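Local coordinates for protein transcriptional repressor pagR (Bacillus anthracis, PDB 2ZKZ) that represses transcription of the pagA and atxA genes of Bacillus anthracis, acting as a dimeric DNA-binding regulator of the ArsR family, at residues A[87-90]-A[91-95]. Sequence-based numbering, arbitrary orientation.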
loop_
_atom_site.group_PDB
_atom_site.type_symbol
_atom_site.label_atom_id
_atom_site.label_comp_id
_atom_site.label_asym_id
_atom_site.label_seq_id
_atom_site.Cartn_x
_atom_site.Cartn_y
_atom_site.Cartn_z
ATOM N N LYS A 87 -8.973 4.230 5.652
ATOM C CA LYS A 87 -8.042 3.229 5.143
ATOM C C LYS A 87 -6.586 3.646 5.346
ATOM O O LYS A 87 -5.736 2.822 5.706
ATOM C CB LYS A 87 -8.309 2.959 3.660
ATOM C CG LYS A 87 -9.633 2.271 3.376
ATOM C CD LYS A 87 -9.698 1.809 1.921
ATOM C CE LYS A 87 -10.963 1.012 1.629
ATOM N NZ LYS A 87 -12.188 1.839 1.793
ATOM N N VAL A 88 -6.304 4.924 5.120
ATOM C CA VAL A 88 -4.953 5.446 5.294
ATOM C C VAL A 88 -4.521 5.316 6.747
ATOM O O VAL A 88 -3.424 4.844 7.034
ATOM C CB VAL A 88 -4.858 6.929 4.873
ATOM C CG1 VAL A 88 -3.460 7.464 5.165
ATOM C CG2 VAL A 88 -5.176 7.062 3.397
ATOM N N GLU A 89 -5.383 5.734 7.666
ATOM C CA GLU A 89 -5.051 5.635 9.088
ATOM C C GLU A 89 -4.854 4.174 9.471
ATOM O O GLU A 89 -3.913 3.830 10.184
ATOM C CB GLU A 89 -6.162 6.241 9.955
ATOM C CG GLU A 89 -5.886 6.110 11.447
ATOM C CD GLU A 89 -6.936 6.792 12.308
ATOM O OE1 GLU A 89 -8.139 6.501 12.124
ATOM O OE2 GLU A 89 -6.557 7.613 13.174
ATOM N N GLY A 90 -5.747 3.317 8.982
ATOM C CA GLY A 90 -5.648 1.900 9.283
ATOM C C GLY A 90 -4.336 1.293 8.813
ATOM O O GLY A 90 -3.718 0.506 9.526
ATOM N N ILE A 91 -3.899 1.671 7.616
ATOM C CA ILE A 91 -2.668 1.141 7.051
ATOM C C ILE A 91 -1.428 1.629 7.773
ATOM O O ILE A 91 -0.515 0.847 8.040
ATOM C CB ILE A 91 -2.520 1.499 5.548
ATOM C CG1 ILE A 91 -3.607 0.801 4.729
ATOM C CG2 ILE A 91 -1.145 1.068 5.044
ATOM C CD1 ILE A 91 -3.689 1.273 3.285
ATOM N N ILE A 92 -1.385 2.920 8.094
ATOM C CA ILE A 92 -0.211 3.445 8.762
ATOM C C ILE A 92 -0.047 2.830 10.148
ATOM O O ILE A 92 1.074 2.614 10.599
ATOM C CB ILE A 92 -0.241 5.001 8.849
ATOM C CG1 ILE A 92 1.188 5.530 8.983
ATOM C CG2 ILE A 92 -1.087 5.460 10.020
ATOM C CD1 ILE A 92 2.077 5.202 7.779
ATOM N N LYS A 93 -1.154 2.535 10.822
ATOM C CA LYS A 93 -1.074 1.917 12.144
ATOM C C LYS A 93 -0.484 0.517 12.024
ATOM O O LYS A 93 0.403 0.139 12.787
ATOM C CB LYS A 93 -2.456 1.821 12.791
ATOM C CG LYS A 93 -3.086 3.154 13.130
ATOM C CD LYS A 93 -3.700 3.124 14.528
ATOM C CE LYS A 93 -4.724 2.006 14.684
ATOM N NZ LYS A 93 -5.287 1.962 16.066
ATOM N N LEU A 94 -0.986 -0.249 11.059
ATOM C CA LEU A 94 -0.518 -1.610 10.819
ATOM C C LEU A 94 0.959 -1.665 10.460
ATOM O O LEU A 94 1.642 -2.644 10.761
ATOM C CB LEU A 94 -1.318 -2.253 9.680
ATOM C CG LEU A 94 -2.640 -2.949 10.007
ATOM C CD1 LEU A 94 -2.346 -4.239 10.750
ATOM C CD2 LEU A 94 -3.542 -2.033 10.830
ATOM N N LEU A 95 1.450 -0.617 9.810
ATOM C CA LEU A 95 2.843 -0.583 9.395
ATOM C C LEU A 95 3.844 -0.288 10.503
ATOM O O LEU A 95 5.015 -0.655 10.388
ATOM C CB LEU A 95 3.026 0.417 8.252
ATOM C CG LEU A 95 2.365 0.009 6.932
ATOM C CD1 LEU A 95 2.604 1.081 5.878
ATOM C CD2 LEU A 95 2.934 -1.333 6.473
#
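Ile91 and Ile92 turn their amides back onto the carbonyls one turn earlier, and these bonds set the frame of the contact. Ile91 N reaches Lys87 O at 2.9 Å, and Ile92 N gives the straighter bond to Val88 O, with 166° at the hydrogen. Lys93 N follows with Glu89 O at 3.1 Å, and Leu94 N continues the i to i+4 series to Gly90 O, whose position in the model is less sure.

Around these bonds the branches of the second turn lie against the same oxygens. In Ile91, CG1 sits beside its own backbone N (chi1 -66°), which lays the arm alongside the helix and puts CG1 3.1 Å from Lys87 O. Ile92 is turned differently: CG1 swings anti to the backbone N (chi1 -156°), which sets the CG2 methyl between the backbone N and the carbonyl carbon, from where it meets Glu89 O at 3.3 Å. Lys93 CG also rests near Glu89 O, and beyond it the chain leads away from segment 87-90. The aliphatic parts of Glu89 and Lys93 meet loosely, CG to CG at 4.4 Å, but their charged ends stop short of a salt bridge, with Glu89 OE2 6.5 Å from Lys93 NZ; any attraction between them is probably weak.

Farther out, Val88 and Ile92 pack on Val33 of helix 27-39; Val88 also reaches Leu20 of helix 14-24, and Ile91 touches Leu21 on that same helix. Leu94 meets Leu94 of the second subunit, and Lys87 packs on Leu95 of that subunit. This is regular i to i+4 alpha-helical bonding in the C-terminal helix that follows the beta-hairpin of an ArsR-type winged helix-turn-helix fold, where it joins the subunit's own core to the dimer interface.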